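Local coordinates for protein cleavage stimulation factor 77 (PDB 2UY1) that belongs to the suppressor-of-forked family of helical-repeat nuclear proteins, related to factors of pre-mRNA 3'-end processing, and may bind mRNA, at residues T354-L364 with L376-M386; P319-F327 with F446-R454. All blocks are in the same frame, centred on the assembly; numbering follows the deposited sequence.

Overall arrangement
Both contacts lie in the same half of an elongated, all-helical solenoid of the TPR clan, their centres about 17 Å apart. Contact 1 joins neighbours in sequence, helix 354-367 with the end of helix 370-379, the following turn and the start of helix 384-397; it is mostly buried and rests on aromatic, leucine and methionine packing, with charged pairs toward its margin. Contact 2 spans 118 intervening residues and brings the loop after helix 434-446 back onto helix 319-333; it is smaller, partly buried, and built round one phenylalanine and one histidine-carboxylate bond. The helices 319-333 and 354-367 touch directly, Leu355 packing on His320 and Ile323, and Leu356 on Ile323, which makes the two contacts continuous.

Contact 1: residues T354-L364 with L376-M386; sequences TLLKEEFFLFL and LFKRLEKTSRM
Leu376 lays its CD2 methyl over one face of the Phe360 ring, a CH-pi contact 3.6 Å from the centroid, and the same methyl reaches Leu364 CD1. Beside it, Phe361 CZ meets Phe377 CD1 at 3.7 Å; the two rings are oblique, their planes 42° apart. Met386 completes this tightly packed side. Its chain bends at the last torsion (chi3 78°), which brings CE to Phe361 CB while SD lies against Glu358 CA. Tyr340 and Phe343 of helix 337-349 extend the aromatic cluster beyond Phe360.

Polar groups border this core. Thr383 OG1 donates to Glu358 OE1 at 2.5 Å, shorter than usual and doubtful in its exact length, and also accepts from Met386 N at 3.2 Å, the N-cap bond of helix 384-397. An extended chain, its CG turned opposite the backbone N (chi1 179°), lets Glu358 form a salt bridge at the guanidinium edge of Arg385, OE2 to NH1 3.5 Å, with the two planes nearly perpendicular. Leu362 CD1 covers one guanidinium face. The solvent side holds exposed Arg385 and Glu381; Glu381 OE2 makes a long salt bridge, 3.7 Å, to Lys357 NZ.

Through Thr383 and Arg385, Glu358 thus appears to join helix 354-367 to the start of helix 384-397, and the nearby positive charge would favour its ionised form.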
loop_
_atom_site.group_PDB
_atom_site.type_symbol
_atom_site.label_atom_id
_atom_site.label_comp_id
_atom_site.label_asym_id
_atom_site.label_seq_id
_atom_site.Cartn_x
_atom_site.Cartn_y
_atom_site.Cartn_z
ATOM N N THR B 354 -17.696 6.940 -0.888
ATOM C CA THR B 354 -16.849 5.973 -0.173
ATOM C C THR B 354 -15.649 6.687 0.541
ATOM O O THR B 354 -15.255 6.372 1.701
ATOM C CB THR B 354 -16.386 4.947 -1.174
ATOM O OG1 THR B 354 -17.508 4.113 -1.546
ATOM C CG2 THR B 354 -15.144 4.108 -0.619
ATOM N N LEU B 355 -15.108 7.684 -0.144
ATOM C CA LEU B 355 -14.117 8.584 0.456
ATOM C C LEU B 355 -14.531 9.096 1.795
ATOM O O LEU B 355 -13.787 9.029 2.745
ATOM C CB LEU B 355 -13.906 9.811 -0.432
ATOM C CG LEU B 355 -12.891 10.810 0.135
ATOM C CD1 LEU B 355 -11.457 10.171 0.244
ATOM C CD2 LEU B 355 -12.937 12.026 -0.775
ATOM N N LEU B 356 -15.712 9.685 1.892
ATOM C CA LEU B 356 -16.103 10.290 3.176
ATOM C C LEU B 356 -16.360 9.178 4.219
ATOM O O LEU B 356 -16.133 9.366 5.425
ATOM C CB LEU B 356 -17.388 11.111 2.917
ATOM C CG LEU B 356 -18.099 12.336 3.506
ATOM C CD1 LEU B 356 -17.235 13.511 3.931
ATOM C CD2 LEU B 356 -18.981 12.828 2.381
ATOM N N LYS B 357 -16.964 8.073 3.767
ATOM C CA LYS B 357 -17.278 6.960 4.655
ATOM C C LYS B 357 -16.004 6.382 5.310
ATOM O O LYS B 357 -15.918 6.249 6.561
ATOM C CB LYS B 357 -18.061 5.888 3.915
ATOM C CG LYS B 357 -19.488 6.288 3.529
ATOM C CD LYS B 357 -20.196 5.129 2.760
ATOM C CE LYS B 357 -21.447 5.665 1.967
ATOM N NZ LYS B 357 -21.717 4.740 0.775
ATOM N N GLU B 358 -15.000 6.125 4.487
ATOM C CA GLU B 358 -13.706 5.613 4.939
ATOM C C GLU B 358 -12.894 6.594 5.755
ATOM O O GLU B 358 -12.318 6.206 6.767
ATOM C CB GLU B 358 -12.875 5.076 3.761
ATOM C CG GLU B 358 -11.471 4.522 4.144
ATOM C CD GLU B 358 -10.775 3.758 3.010
ATOM O OE1 GLU B 358 -11.288 2.711 2.515
ATOM O OE2 GLU B 358 -9.645 4.156 2.663
ATOM N N GLU B 359 -12.829 7.855 5.299
ATOM C CA GLU B 359 -12.046 8.861 5.975
ATOM C C GLU B 359 -12.695 9.223 7.277
ATOM O O GLU B 359 -11.967 9.542 8.157
ATOM C CB GLU B 359 -11.856 10.137 5.132
ATOM C CG GLU B 359 -10.936 10.023 3.907
ATOM C CD GLU B 359 -9.464 9.741 4.239
ATOM O OE1 GLU B 359 -9.014 10.255 5.264
ATOM O OE2 GLU B 359 -8.760 9.006 3.482
ATOM N N PHE B 360 -14.039 9.178 7.370
ATOM C CA PHE B 360 -14.786 9.412 8.635
ATOM C C PHE B 360 -14.521 8.262 9.614
ATOM O O PHE B 360 -14.259 8.519 10.750
ATOM C CB PHE B 360 -16.302 9.445 8.372
ATOM C CG PHE B 360 -17.177 9.946 9.531
ATOM C CD1 PHE B 360 -16.649 10.466 10.688
ATOM C CD2 PHE B 360 -18.590 9.933 9.392
ATOM C CE1 PHE B 360 -17.453 10.930 11.717
ATOM C CE2 PHE B 360 -19.394 10.375 10.403
ATOM C CZ PHE B 360 -18.841 10.852 11.577
ATOM N N PHE B 361 -14.671 7.016 9.181
ATOM C CA PHE B 361 -14.444 5.912 10.080
ATOM C C PHE B 361 -13.032 5.885 10.595
ATOM O O PHE B 361 -12.824 5.696 11.782
ATOM C CB PHE B 361 -14.862 4.571 9.479
ATOM C CG PHE B 361 -14.418 3.388 10.322
ATOM C CD1 PHE B 361 -15.013 3.157 11.595
ATOM C CD2 PHE B 361 -13.379 2.564 9.886
ATOM C CE1 PHE B 361 -14.574 2.096 12.454
ATOM C CE2 PHE B 361 -12.940 1.473 10.726
ATOM C CZ PHE B 361 -13.591 1.265 12.016
ATOM N N LEU B 362 -12.062 6.093 9.732
ATOM C CA LEU B 362 -10.646 5.884 10.111
ATOM C C LEU B 362 -10.143 7.037 10.955
ATOM O O LEU B 362 -9.259 6.891 11.806
ATOM C CB LEU B 362 -9.743 5.714 8.895
ATOM C CG LEU B 362 -9.925 4.437 8.044
ATOM C CD1 LEU B 362 -9.053 4.547 6.823
ATOM C CD2 LEU B 362 -9.640 3.073 8.791
ATOM N N PHE B 363 -10.726 8.209 10.696
ATOM C CA PHE B 363 -10.514 9.374 11.541
ATOM C C PHE B 363 -11.057 9.054 12.931
ATOM O O PHE B 363 -10.441 9.336 13.926
ATOM C CB PHE B 363 -11.294 10.590 11.011
ATOM C CG PHE B 363 -11.350 11.734 11.998
ATOM C CD1 PHE B 363 -10.227 12.562 12.205
ATOM C CD2 PHE B 363 -12.510 12.017 12.690
ATOM C CE1 PHE B 363 -10.282 13.632 13.137
ATOM C CE2 PHE B 363 -12.568 13.066 13.642
ATOM C CZ PHE B 363 -11.448 13.868 13.870
ATOM N N LEU B 364 -12.270 8.548 13.047
ATOM C CA LEU B 364 -12.742 8.320 14.448
ATOM C C LEU B 364 -11.872 7.239 15.174
ATOM O O LEU B 364 -11.602 7.286 16.372
ATOM C CB LEU B 364 -14.218 7.889 14.424
ATOM C CG LEU B 364 -15.227 8.970 13.993
ATOM C CD1 LEU B 364 -16.626 8.357 13.907
ATOM C CD2 LEU B 364 -15.236 10.159 14.991
ATOM N N LEU B 376 -20.645 4.042 13.944
ATOM C CA LEU B 376 -20.613 4.441 12.536
ATOM C C LEU B 376 -20.368 3.212 11.608
ATOM O O LEU B 376 -21.091 3.032 10.592
ATOM C CB LEU B 376 -19.599 5.572 12.291
ATOM C CG LEU B 376 -19.436 6.026 10.840
ATOM C CD1 LEU B 376 -20.731 6.810 10.336
ATOM C CD2 LEU B 376 -18.131 6.817 10.615
ATOM N N PHE B 377 -19.346 2.411 11.942
ATOM C CA PHE B 377 -19.031 1.164 11.232
ATOM C C PHE B 377 -20.268 0.277 11.042
ATOM O O PHE B 377 -20.458 -0.238 9.942
ATOM C CB PHE B 377 -17.944 0.415 12.002
ATOM C CG PHE B 377 -17.356 -0.784 11.284
ATOM C CD1 PHE B 377 -16.334 -0.639 10.326
ATOM C CD2 PHE B 377 -17.786 -2.084 11.620
ATOM C CE1 PHE B 377 -15.773 -1.783 9.685
ATOM C CE2 PHE B 377 -17.224 -3.203 11.018
ATOM C CZ PHE B 377 -16.209 -3.053 10.051
ATOM N N LYS B 378 -21.094 0.113 12.101
ATOM C CA LYS B 378 -22.351 -0.668 12.079
ATOM C C LYS B 378 -23.387 -0.191 11.059
ATOM O O LYS B 378 -23.970 -1.008 10.377
ATOM C CB LYS B 378 -22.989 -0.791 13.462
ATOM C CG LYS B 378 -22.230 -1.689 14.437
ATOM C CD LYS B 378 -22.704 -1.446 15.864
ATOM C CE LYS B 378 -21.995 -2.309 16.866
ATOM N NZ LYS B 378 -21.889 -1.519 18.195
ATOM N N ARG B 379 -23.504 1.118 10.892
ATOM C CA ARG B 379 -24.386 1.790 9.920
ATOM C C ARG B 379 -23.911 1.910 8.464
ATOM O O ARG B 379 -24.729 2.230 7.571
ATOM C CB ARG B 379 -24.522 3.240 10.327
ATOM C CG ARG B 379 -25.008 3.506 11.705
ATOM C CD ARG B 379 -24.893 5.018 11.895
ATOM N NE ARG B 379 -25.018 5.623 10.602
ATOM C CZ ARG B 379 -24.535 6.807 10.207
ATOM N NH1 ARG B 379 -23.854 7.578 11.022
ATOM N NH2 ARG B 379 -24.775 7.212 8.955
ATOM N N LEU B 380 -22.608 1.800 8.229
ATOM C CA LEU B 380 -22.092 2.064 6.890
ATOM C C LEU B 380 -21.752 0.800 6.101
ATOM O O LEU B 380 -21.573 -0.276 6.694
ATOM C CB LEU B 380 -20.813 2.909 6.960
ATOM C CG LEU B 380 -20.694 4.318 7.532
ATOM C CD1 LEU B 380 -19.204 4.598 7.579
ATOM C CD2 LEU B 380 -21.461 5.370 6.705
ATOM N N GLU B 381 -21.655 0.969 4.766
ATOM C CA GLU B 381 -21.031 0.032 3.881
ATOM C C GLU B 381 -19.520 0.275 3.972
ATOM O O GLU B 381 -19.111 1.358 4.358
ATOM C CB GLU B 381 -21.498 0.280 2.457
ATOM C CG GLU B 381 -22.971 0.565 2.365
ATOM C CD GLU B 381 -23.465 0.471 0.960
ATOM O OE1 GLU B 381 -23.942 -0.621 0.579
ATOM O OE2 GLU B 381 -23.366 1.467 0.230
ATOM N N LYS B 382 -18.726 -0.724 3.644
ATOM C CA LYS B 382 -17.316 -0.759 4.023
ATOM C C LYS B 382 -16.406 -1.190 2.901
ATOM O O LYS B 382 -16.745 -2.062 2.079
ATOM C CB LYS B 382 -17.172 -1.685 5.240
ATOM C CG LYS B 382 -18.151 -1.264 6.333
ATOM C CD LYS B 382 -18.189 -2.118 7.466
ATOM C CE LYS B 382 -19.386 -2.889 7.525
ATOM N NZ LYS B 382 -20.482 -2.237 8.194
ATOM N N THR B 383 -15.251 -0.536 2.833
ATOM C CA THR B 383 -14.178 -0.938 1.987
ATOM C C THR B 383 -13.405 -2.024 2.741
ATOM O O THR B 383 -13.620 -2.164 3.923
ATOM C CB THR B 383 -13.229 0.290 1.727
ATOM O OG1 THR B 383 -12.778 0.785 2.998
ATOM C CG2 THR B 383 -13.954 1.411 0.933
ATOM N N SER B 384 -12.529 -2.769 2.049
ATOM C CA SER B 384 -11.683 -3.787 2.706
ATOM C C SER B 384 -10.822 -3.103 3.728
ATOM O O SER B 384 -10.549 -3.706 4.724
ATOM C CB SER B 384 -10.671 -4.508 1.802
ATOM O OG SER B 384 -11.258 -5.070 0.670
ATOM N N ARG B 385 -10.355 -1.884 3.446
ATOM C CA ARG B 385 -9.471 -1.195 4.360
ATOM C C ARG B 385 -10.204 -0.849 5.671
ATOM O O ARG B 385 -9.607 -0.969 6.691
ATOM C CB ARG B 385 -8.856 0.050 3.767
ATOM C CG ARG B 385 -7.763 0.629 4.656
ATOM C CD ARG B 385 -7.563 2.110 4.391
ATOM N NE ARG B 385 -6.235 2.523 4.814
ATOM C CZ ARG B 385 -5.655 3.672 4.490
ATOM N NH1 ARG B 385 -6.294 4.556 3.714
ATOM N NH2 ARG B 385 -4.424 3.931 4.945
ATOM N N MET B 386 -11.486 -0.486 5.622
ATOM C CA MET B 386 -12.310 -0.184 6.796
ATOM C C MET B 386 -12.486 -1.487 7.575
ATOM O O MET B 386 -12.175 -1.529 8.734
ATOM C CB MET B 386 -13.694 0.371 6.379
ATOM C CG MET B 386 -13.675 1.849 5.937
ATOM S SD MET B 386 -15.240 2.273 5.071
ATOM C CE MET B 386 -16.288 2.441 6.566
#

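Contact 2: residues P319-F327 with F446-R454; sequences PHVFIYCAF and FNFLDLKIR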
loop_
_atom_site.group_PDB
_atom_site.type_symbol
_atom_site.label_atom_id
_atom_site.label_comp_id
_atom_site.label_asym_id
_atom_site.label_seq_id
_atom_site.Cartn_x
_atom_site.Cartn_y
_atom_site.Cartn_z
ATOM N N PRO B 319 -17.351 16.276 -1.265
ATOM C CA PRO B 319 -16.949 15.485 -0.086
ATOM C C PRO B 319 -15.658 15.993 0.569
ATOM O O PRO B 319 -15.581 16.095 1.787
ATOM C CB PRO B 319 -16.732 14.075 -0.670
ATOM C CG PRO B 319 -17.618 14.038 -1.873
ATOM C CD PRO B 319 -17.510 15.427 -2.465
ATOM N N HIS B 320 -14.653 16.338 -0.217
ATOM C CA HIS B 320 -13.360 16.755 0.333
ATOM C C HIS B 320 -13.414 17.973 1.241
ATOM O O HIS B 320 -12.541 18.153 2.074
ATOM C CB HIS B 320 -12.415 17.119 -0.822
ATOM C CG HIS B 320 -11.936 15.938 -1.600
ATOM N ND1 HIS B 320 -12.450 15.310 -2.683
ATOM C CD2 HIS B 320 -10.800 15.241 -1.253
ATOM C CE1 HIS B 320 -11.610 14.268 -2.985
ATOM N NE2 HIS B 320 -10.610 14.259 -2.119
ATOM N N VAL B 321 -14.369 18.869 0.991
ATOM C CA VAL B 321 -14.376 20.190 1.616
ATOM C C VAL B 321 -14.866 19.987 3.028
ATOM O O VAL B 321 -14.379 20.607 3.932
ATOM C CB VAL B 321 -15.287 21.235 0.796
ATOM C CG1 VAL B 321 -15.458 22.610 1.550
ATOM C CG2 VAL B 321 -14.675 21.485 -0.527
ATOM N N PHE B 322 -15.761 19.022 3.195
ATOM C CA PHE B 322 -16.255 18.639 4.519
ATOM C C PHE B 322 -15.180 17.944 5.329
ATOM O O PHE B 322 -15.101 18.165 6.506
ATOM C CB PHE B 322 -17.423 17.653 4.392
ATOM C CG PHE B 322 -18.695 18.243 3.799
ATOM C CD1 PHE B 322 -19.618 18.887 4.605
ATOM C CD2 PHE B 322 -18.958 18.124 2.432
ATOM C CE1 PHE B 322 -20.808 19.410 4.068
ATOM C CE2 PHE B 322 -20.150 18.635 1.877
ATOM C CZ PHE B 322 -21.086 19.259 2.713
ATOM N N ILE B 323 -14.451 17.002 4.715
ATOM C CA ILE B 323 -13.360 16.270 5.347
ATOM C C ILE B 323 -12.231 17.225 5.721
ATOM O O ILE B 323 -11.663 17.145 6.805
ATOM C CB ILE B 323 -12.777 15.187 4.392
ATOM C CG1 ILE B 323 -13.839 14.189 3.896
ATOM C CG2 ILE B 323 -11.524 14.504 4.980
ATOM C CD1 ILE B 323 -13.271 13.193 2.809
ATOM N N TYR B 324 -11.890 18.145 4.812
ATOM C CA TYR B 324 -10.915 19.173 5.164
ATOM C C TYR B 324 -11.338 20.025 6.364
ATOM O O TYR B 324 -10.528 20.286 7.258
ATOM C CB TYR B 324 -10.650 20.031 3.947
ATOM C CG TYR B 324 -9.991 21.315 4.273
ATOM C CD1 TYR B 324 -8.595 21.406 4.424
ATOM C CD2 TYR B 324 -10.770 22.462 4.450
ATOM C CE1 TYR B 324 -8.035 22.610 4.753
ATOM C CE2 TYR B 324 -10.224 23.657 4.774
ATOM C CZ TYR B 324 -8.875 23.746 4.909
ATOM O OH TYR B 324 -8.364 24.986 5.221
ATOM N N CYS B 325 -12.593 20.480 6.401
ATOM C CA CYS B 325 -13.070 21.329 7.542
ATOM C C CYS B 325 -13.107 20.584 8.845
ATOM O O CYS B 325 -12.954 21.201 9.919
ATOM C CB CYS B 325 -14.483 21.890 7.311
ATOM S SG CYS B 325 -14.491 23.202 6.050
ATOM N N ALA B 326 -13.436 19.290 8.777
ATOM C CA ALA B 326 -13.478 18.463 10.005
ATOM C C ALA B 326 -12.064 18.314 10.600
ATOM O O ALA B 326 -11.830 18.398 11.848
ATOM C CB ALA B 326 -14.111 17.117 9.714
ATOM N N PHE B 327 -11.103 18.141 9.696
ATOM C CA PHE B 327 -9.711 18.036 10.097
ATOM C C PHE B 327 -9.181 19.376 10.623
ATOM O O PHE B 327 -8.416 19.412 11.519
ATOM C CB PHE B 327 -8.820 17.647 8.942
ATOM C CG PHE B 327 -8.912 16.199 8.475
ATOM C CD1 PHE B 327 -9.486 15.180 9.238
ATOM C CD2 PHE B 327 -8.275 15.857 7.264
ATOM C CE1 PHE B 327 -9.485 13.856 8.785
ATOM C CE2 PHE B 327 -8.281 14.515 6.792
ATOM C CZ PHE B 327 -8.917 13.527 7.535
ATOM N N PHE B 446 -1.078 22.686 -1.433
ATOM C CA PHE B 446 -2.318 23.194 -2.044
ATOM C C PHE B 446 -3.205 21.993 -2.362
ATOM O O PHE B 446 -4.437 22.106 -2.272
ATOM C CB PHE B 446 -2.105 23.946 -3.365
ATOM C CG PHE B 446 -1.354 25.255 -3.246
ATOM C CD1 PHE B 446 -1.711 26.219 -2.322
ATOM C CD2 PHE B 446 -0.320 25.552 -4.123
ATOM C CE1 PHE B 446 -1.015 27.443 -2.205
ATOM C CE2 PHE B 446 0.347 26.803 -4.049
ATOM C CZ PHE B 446 0.001 27.729 -3.074
ATOM N N ASN B 447 -2.578 20.865 -2.748
ATOM C CA ASN B 447 -3.338 19.602 -3.057
ATOM C C ASN B 447 -3.887 18.999 -1.741
ATOM O O ASN B 447 -3.272 19.197 -0.725
ATOM C CB ASN B 447 -2.454 18.590 -3.849
ATOM C CG ASN B 447 -2.165 19.055 -5.265
ATOM O OD1 ASN B 447 -2.939 19.824 -5.832
ATOM N ND2 ASN B 447 -1.026 18.614 -5.843
ATOM N N PHE B 448 -5.060 18.350 -1.728
ATOM C CA PHE B 448 -5.650 17.821 -0.468
ATOM C C PHE B 448 -6.035 16.373 -0.715
ATOM O O PHE B 448 -6.899 16.071 -1.553
ATOM C CB PHE B 448 -6.868 18.635 0.040
ATOM C CG PHE B 448 -7.547 18.047 1.292
ATOM C CD1 PHE B 448 -6.882 18.006 2.547
ATOM C CD2 PHE B 448 -8.828 17.493 1.222
ATOM C CE1 PHE B 448 -7.514 17.480 3.705
ATOM C CE2 PHE B 448 -9.441 16.961 2.352
ATOM C CZ PHE B 448 -8.787 16.954 3.604
ATOM N N LEU B 449 -5.382 15.464 -0.007
ATOM C CA LEU B 449 -5.606 14.052 -0.260
ATOM C C LEU B 449 -5.396 13.752 -1.766
ATOM O O LEU B 449 -4.349 14.076 -2.298
ATOM C CB LEU B 449 -6.984 13.657 0.229
ATOM C CG LEU B 449 -7.143 13.934 1.755
ATOM C CD1 LEU B 449 -8.443 13.420 2.212
ATOM C CD2 LEU B 449 -6.018 13.252 2.533
ATOM N N ASP B 450 -6.388 13.151 -2.428
ATOM C CA ASP B 450 -6.298 12.785 -3.838
ATOM C C ASP B 450 -6.884 13.863 -4.777
ATOM O O ASP B 450 -6.846 13.738 -6.033
ATOM C CB ASP B 450 -7.019 11.450 -4.052
ATOM C CG ASP B 450 -8.472 11.548 -3.787
ATOM O OD1 ASP B 450 -8.838 11.765 -2.595
ATOM O OD2 ASP B 450 -9.242 11.430 -4.786
ATOM N N LEU B 451 -7.437 14.903 -4.163
ATOM C CA LEU B 451 -7.847 16.102 -4.860
ATOM C C LEU B 451 -6.581 16.901 -5.221
ATOM O O LEU B 451 -5.943 17.479 -4.344
ATOM C CB LEU B 451 -8.711 16.940 -3.937
ATOM C CG LEU B 451 -9.532 18.083 -4.522
ATOM C CD1 LEU B 451 -10.447 17.584 -5.654
ATOM C CD2 LEU B 451 -10.355 18.641 -3.374
ATOM N N LYS B 452 -6.214 16.894 -6.497
ATOM C CA LYS B 452 -4.950 17.440 -6.990
ATOM C C LYS B 452 -5.184 18.427 -8.121
ATOM O O LYS B 452 -6.197 18.326 -8.776
ATOM C CB LYS B 452 -4.028 16.308 -7.455
ATOM C CG LYS B 452 -3.480 15.501 -6.265
ATOM C CD LYS B 452 -2.638 14.364 -6.638
ATOM C CE LYS B 452 -2.118 13.665 -5.341
ATOM N NZ LYS B 452 -1.065 12.666 -5.602
ATOM N N ILE B 453 -4.264 19.372 -8.314
ATOM C CA ILE B 453 -4.234 20.307 -9.463
ATOM C C ILE B 453 -3.944 19.460 -10.748
ATOM O O ILE B 453 -3.025 18.671 -10.742
ATOM C CB ILE B 453 -3.143 21.413 -9.196
ATOM C CG1 ILE B 453 -3.552 22.361 -8.052
ATOM C CG2 ILE B 453 -2.799 22.247 -10.428
ATOM C CD1 ILE B 453 -2.377 23.261 -7.479
ATOM N N ARG B 454 -4.729 19.651 -11.827
ATOM C CA ARG B 454 -4.870 18.656 -12.923
ATOM C C ARG B 454 -4.728 19.069 -14.411
ATOM O O ARG B 454 -5.634 18.713 -15.188
ATOM C CB ARG B 454 -6.279 17.982 -12.838
ATOM C CG ARG B 454 -6.416 16.812 -11.846
ATOM C CD ARG B 454 -5.671 15.571 -12.298
ATOM N NE ARG B 454 -5.094 14.802 -11.189
ATOM C CZ ARG B 454 -5.616 13.683 -10.686
ATOM N NH1 ARG B 454 -6.749 13.193 -11.189
ATOM N NH2 ARG B 454 -5.008 13.048 -9.679
#
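His320 NE2 donates to Asp450 OD1 at 3.1 Å with an N-H...O angle of 155°. The oxygen lies close to the imidazole plane, yet the donor arrives from above the carboxylate plane, ring and carboxylate being turned 45° against each other. Leu451 covers one face of the same imidazole: its CB sits 3.8 Å from the centroid in a CH-pi contact, and its CD2 touches CG.

Phe448 supplies most of the apolar contact. Its CG points away from its own backbone N, which sends the ring in among His320, Ile323, Tyr324 and Phe327, with CZ 3.6 Å from Tyr324 CB. That CB lies over one face of the Phe448 ring, toward which the Tyr324 ring also turns its edge, in a T-shaped pair with planes at 87°; Leu449 CG covers the opposite face. Phe327 CD2 and Ile323 CG2 meet the rim.

A type II' turn from Phe448 to Leu451 presents these groups together, closed by paired backbone bonds between its end residues. Ile290 of helix 282-300 packs on both His320 and Leu451. Aromatic packing therefore seats the loop on helix 319-333, while the bond to Asp450, with Leu451 over the face, should restrain the rotation of the His320 ring, and the carboxylate would tend to raise its affinity for a proton.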